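Local structure of double stranded RNA binding protein A (Xenopus laevis, 1DI2) at residues P2-L6 with A60-L64; K13-L17 with V40-V44. The protein binds double-stranded RNA through a double-stranded RNA-binding domain, the second such domain of the protein being the one described here. The protein carries 1 engineered substitution. One frame throughout, in Å; residues are numbered along the deposited sequence.

Contact 1: P2-L6 with A60-L64; sequences PVGSL and AEKLL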
loop_
_atom_site.group_PDB
_atom_site.type_symbol
_atom_site.label_atom_id
_atom_site.label_comp_id
_atom_site.label_asym_id
_atom_site.label_seq_id
_atom_site.Cartn_x
_atom_site.Cartn_y
_atom_site.Cartn_z
ATOM N N PRO E 2 -12.673 3.886 2.051
ATOM C CA PRO E 2 -13.522 4.189 0.898
ATOM C C PRO E 2 -14.604 3.135 0.687
ATOM O O PRO E 2 -15.785 3.458 0.557
ATOM C CB PRO E 2 -12.529 4.224 -0.258
ATOM C CG PRO E 2 -11.241 4.610 0.419
ATOM C CD PRO E 2 -11.268 3.752 1.632
ATOM N N VAL E 3 -14.188 1.873 0.650
ATOM C CA VAL E 3 -15.116 0.765 0.459
ATOM C C VAL E 3 -16.240 0.849 1.484
ATOM O O VAL E 3 -17.416 0.726 1.140
ATOM C CB VAL E 3 -14.400 -0.593 0.612
ATOM C CG1 VAL E 3 -15.389 -1.729 0.406
ATOM C CG2 VAL E 3 -13.259 -0.693 -0.388
ATOM N N GLY E 4 -15.872 1.062 2.743
ATOM C CA GLY E 4 -16.872 1.168 3.789
ATOM C C GLY E 4 -17.763 2.389 3.653
ATOM O O GLY E 4 -18.982 2.318 3.853
ATOM N N SER E 5 -17.157 3.524 3.319
ATOM C CA SER E 5 -17.925 4.750 3.162
ATOM C C SER E 5 -18.908 4.640 2.003
ATOM O O SER E 5 -20.029 5.142 2.088
ATOM C CB SER E 5 -16.988 5.939 2.957
ATOM O OG SER E 5 -16.260 6.205 4.143
ATOM N N LEU E 6 -18.497 3.971 0.934
ATOM C CA LEU E 6 -19.370 3.802 -0.218
ATOM C C LEU E 6 -20.551 2.888 0.141
ATOM O O LEU E 6 -21.696 3.157 -0.234
ATOM C CB LEU E 6 -18.591 3.214 -1.398
ATOM C CG LEU E 6 -19.469 2.921 -2.622
ATOM C CD1 LEU E 6 -20.120 4.215 -3.096
ATOM C CD2 LEU E 6 -18.630 2.334 -3.739
ATOM N N ALA E 60 -13.370 2.343 -5.373
ATOM C CA ALA E 60 -14.364 2.909 -4.454
ATOM C C ALA E 60 -14.141 4.403 -4.226
ATOM O O ALA E 60 -15.090 5.174 -4.210
ATOM C CB ALA E 60 -14.352 2.161 -3.109
ATOM N N GLU E 61 -12.887 4.810 -4.048
ATOM C CA GLU E 61 -12.574 6.223 -3.845
ATOM C C GLU E 61 -12.968 7.055 -5.065
ATOM O O GLU E 61 -13.501 8.164 -4.931
ATOM C CB GLU E 61 -11.080 6.417 -3.552
ATOM C CG GLU E 61 -10.627 5.713 -2.285
ATOM C CD GLU E 61 -9.149 5.897 -1.951
ATOM O OE1 GLU E 61 -8.434 6.603 -2.697
ATOM O OE2 GLU E 61 -8.699 5.330 -0.930
ATOM N N LYS E 62 -12.695 6.534 -6.258
ATOM C CA LYS E 62 -13.044 7.266 -7.472
ATOM C C LYS E 62 -14.550 7.436 -7.596
ATOM O O LYS E 62 -15.037 8.491 -8.008
ATOM C CB LYS E 62 -12.541 6.548 -8.721
ATOM C CG LYS E 62 -11.046 6.609 -8.941
ATOM C CD LYS E 62 -10.723 6.040 -10.306
ATOM C CE LYS E 62 -9.258 6.181 -10.635
ATOM N NZ LYS E 62 -8.976 5.621 -11.980
ATOM N N LEU E 63 -15.291 6.395 -7.234
ATOM C CA LEU E 63 -16.739 6.461 -7.340
ATOM C C LEU E 63 -17.315 7.507 -6.382
ATOM O O LEU E 63 -18.237 8.233 -6.739
ATOM C CB LEU E 63 -17.333 5.068 -7.104
ATOM C CG LEU E 63 -18.771 4.926 -7.594
ATOM C CD1 LEU E 63 -18.976 3.565 -8.203
ATOM C CD2 LEU E 63 -19.734 5.198 -6.462
ATOM N N LEU E 64 -16.755 7.586 -5.175
ATOM C CA LEU E 64 -17.186 8.563 -4.183
ATOM C C LEU E 64 -16.880 9.973 -4.674
ATOM O O LEU E 64 -17.662 10.905 -4.475
ATOM C CB LEU E 64 -16.476 8.318 -2.853
ATOM C CG LEU E 64 -16.923 7.053 -2.121
ATOM C CD1 LEU E 64 -16.011 6.778 -0.940
ATOM C CD2 LEU E 64 -18.361 7.258 -1.666
#
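Pro2 to Leu6 and Ala60 to Leu64 are short helical segments whose axes approach to 8.8 Å and whose N-to-C directions differ by 45°, with Val3 lying beside Ala60 at one end and Leu6 beside Leu64 at the other. The small side chain of Ala60 lets the backbones come close: Ala60 CB lies 3.8 Å from the backbone N of Val3 and also meets Pro2 CB and Val3 CG2. At the same end, Pro2 and Glu61 lie side by side, though their closest approach is doubtful in the model; the Glu61 carboxylate is engaged by Arg57 in a salt bridge. These are the two helices of the alpha-beta-beta-beta-alpha double-stranded RNA-binding fold, packed together on one face of the three-stranded sheet. With CG anti to the backbone N (chi1 176°), Leu6 brings CD1 to 3.5 Å from Leu63 CD2, the two side chains crossing at about a right angle. Leu6 CD1 is also 3.8 Å from Leu64 CD2, these two side chains crossing at a slant. The two methyls of Leu64 part: CD2 goes to Leu6, while CD1 reaches Pro2 O (3.6 Å) and Ser5 CB (4.1 Å). On the sheet side, Leu6 and Leu63 both touch Cys38 of strand 33-40.

Contact 2: K13-L17 with V40-V44; sequences KGWRL and VETFV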
loop_
_atom_site.group_PDB
_atom_site.type_symbol
_atom_site.label_atom_id
_atom_site.label_comp_id
_atom_site.label_asym_id
_atom_site.label_seq_id
_atom_site.Cartn_x
_atom_site.Cartn_y
_atom_site.Cartn_z
ATOM N N LYS E 13 -28.841 5.611 1.155
ATOM C CA LYS E 13 -29.597 6.070 -0.011
ATOM C C LYS E 13 -30.673 5.087 -0.467
ATOM O O LYS E 13 -31.549 5.449 -1.254
ATOM C CB LYS E 13 -28.647 6.305 -1.191
ATOM C CG LYS E 13 -27.730 7.524 -1.073
ATOM C CD LYS E 13 -28.492 8.818 -1.299
ATOM C CE LYS E 13 -27.556 10.019 -1.309
ATOM N NZ LYS E 13 -28.271 11.290 -1.615
ATOM N N GLY E 14 -30.604 3.850 0.018
ATOM C CA GLY E 14 -31.562 2.838 -0.407
ATOM C C GLY E 14 -31.166 2.212 -1.746
ATOM O O GLY E 14 -32.004 1.685 -2.480
ATOM N N TRP E 15 -29.882 2.279 -2.082
ATOM C CA TRP E 15 -29.398 1.697 -3.331
ATOM C C TRP E 15 -28.981 0.250 -3.084
ATOM O O TRP E 15 -28.651 -0.115 -1.955
ATOM C CB TRP E 15 -28.164 2.446 -3.853
ATOM C CG TRP E 15 -28.329 3.928 -4.087
ATOM C CD1 TRP E 15 -29.492 4.600 -4.330
ATOM C CD2 TRP E 15 -27.272 4.889 -4.243
ATOM N NE1 TRP E 15 -29.226 5.925 -4.626
ATOM C CE2 TRP E 15 -27.870 6.124 -4.581
ATOM C CE3 TRP E 15 -25.875 4.824 -4.123
ATOM C CZ2 TRP E 15 -27.123 7.280 -4.805
ATOM C CZ3 TRP E 15 -25.128 5.979 -4.352
ATOM C CH2 TRP E 15 -25.759 7.191 -4.687
ATOM N N ARG E 16 -29.009 -0.584 -4.119
ATOM C CA ARG E 16 -28.531 -1.947 -3.942
ATOM C C ARG E 16 -27.044 -1.739 -3.660
ATOM O O ARG E 16 -26.463 -0.760 -4.121
ATOM C CB ARG E 16 -28.707 -2.788 -5.211
ATOM C CG ARG E 16 -30.153 -3.100 -5.542
ATOM C CD ARG E 16 -30.334 -4.077 -6.720
ATOM N NE ARG E 16 -29.663 -5.367 -6.546
ATOM C CZ ARG E 16 -28.415 -5.629 -6.926
ATOM N NH1 ARG E 16 -27.673 -4.690 -7.501
ATOM N NH2 ARG E 16 -27.902 -6.841 -6.734
ATOM N N LEU E 17 -26.445 -2.648 -2.902
ATOM C CA LEU E 17 -25.035 -2.537 -2.537
ATOM C C LEU E 17 -24.089 -2.537 -3.735
ATOM O O LEU E 17 -24.394 -3.102 -4.780
ATOM C CB LEU E 17 -24.651 -3.681 -1.582
ATOM C CG LEU E 17 -25.363 -3.734 -0.224
ATOM C CD1 LEU E 17 -25.072 -5.056 0.474
ATOM C CD2 LEU E 17 -24.925 -2.562 0.634
ATOM N N VAL E 40 -22.395 0.933 -8.779
ATOM C CA VAL E 40 -23.424 1.147 -7.774
ATOM C C VAL E 40 -24.435 2.168 -8.275
ATOM O O VAL E 40 -24.054 3.195 -8.849
ATOM C CB VAL E 40 -22.850 1.620 -6.415
ATOM C CG1 VAL E 40 -22.317 3.049 -6.511
ATOM C CG2 VAL E 40 -23.915 1.497 -5.368
ATOM N N GLU E 41 -25.715 1.863 -8.082
ATOM C CA GLU E 41 -26.793 2.747 -8.523
ATOM C C GLU E 41 -26.569 3.042 -9.995
ATOM O O GLU E 41 -26.595 2.169 -10.853
ATOM C CB GLU E 41 -26.778 4.068 -7.717
ATOM C CG GLU E 41 -28.147 4.744 -7.620
ATOM C CD GLU E 41 -28.310 6.021 -8.459
ATOM O OE1 GLU E 41 -27.377 6.402 -9.192
ATOM O OE2 GLU E 41 -29.388 6.651 -8.373
ATOM N N THR E 42 -26.253 4.291 -10.268
ATOM C CA THR E 42 -26.039 4.688 -11.632
ATOM C C THR E 42 -24.571 5.040 -11.978
ATOM O O THR E 42 -24.263 5.523 -13.066
ATOM C CB THR E 42 -27.016 5.862 -11.945
ATOM O OG1 THR E 42 -27.628 5.632 -13.212
ATOM C CG2 THR E 42 -26.310 7.226 -11.928
ATOM N N PHE E 43 -23.661 4.769 -11.046
ATOM C CA PHE E 43 -22.238 5.050 -11.239
ATOM C C PHE E 43 -21.405 3.833 -11.636
ATOM O O PHE E 43 -21.692 2.691 -11.246
ATOM C CB PHE E 43 -21.626 5.635 -9.958
ATOM C CG PHE E 43 -22.366 6.813 -9.407
ATOM C CD1 PHE E 43 -23.511 6.626 -8.647
ATOM C CD2 PHE E 43 -21.929 8.111 -9.661
ATOM C CE1 PHE E 43 -24.218 7.707 -8.136
ATOM C CE2 PHE E 43 -22.636 9.217 -9.152
ATOM C CZ PHE E 43 -23.787 9.005 -8.385
ATOM N N VAL E 44 -20.342 4.098 -12.390
ATOM C CA VAL E 44 -19.439 3.053 -12.807
ATOM C C VAL E 44 -18.055 3.676 -12.819
ATOM O O VAL E 44 -17.840 4.711 -13.455
ATOM C CB VAL E 44 -19.739 2.543 -14.225
ATOM C CG1 VAL E 44 -18.972 1.245 -14.461
ATOM C CG2 VAL E 44 -21.233 2.330 -14.417
HETATM O O HOH W 1 -26.990 -0.102 -6.827
#
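Trp15 lies with one indole face against Glu41, joining the loop that follows helix 2-13 to the type II' beta turn, Val40 to Phe43, that links the second and third strands of the double-stranded RNA-binding fold. Glu41 CG stands 3.3 Å from the centroid of the Trp15 five-membered ring and only 7° off its normal, a CH-pi contact. The aliphatic part of the glutamate does the covering: Glu41 CB lies 3.6 Å from Trp15 CD2, while a bend at chi2 keeps the carboxylate near the NE1 side of the indole, its plane 34° from that of the ring. Lys13 CB, from the same segment as the tryptophan, lies over the opposite face near its rim, so aliphatic carbons of two charged residues flank the indole. Farther along the ring system, Trp15 CH2 comes within 3.8 Å of Phe43 CE1; the two rings meet obliquely, their planes 41° apart. Val40 crosses the indole at about a right angle, bringing Val40 CG2 to 4.1 Å from Trp15 CE3. The chain leaves helix 2-13 through a Schellman motif, with Gly14 (positive phi) as C-prime residue and Trp15 N bonded to Ala10 O. Beside the aromatic contact, the two backbones are bridged by a water that donates to Arg16 O at 2.8 Å and accepts from Glu41 N at 2.7 Å.

In the fold
Contact 1 joins the two helices of the domain and is partly buried, whereas contact 2 lies at the surface, tying the loop after helix 2-13 to the turn between strands 33-40 and 43-49. Their centres are 12 Å apart, and along the chain contact 2 is nested within the loop closed by contact 1. Leu63 connects them directly: Leu63 CD2 lies 3.4 Å from Val40 CG1, and the leucine also packs on Phe43. The chemistry changes with depth, from aliphatic methyl packing between helices to an indole packed on aliphatic carbons of charged residues, with a water linking the backbones. The bound RNA is about 13 Å from the nearest atom of contact 1 and about 19 Å from that of contact 2.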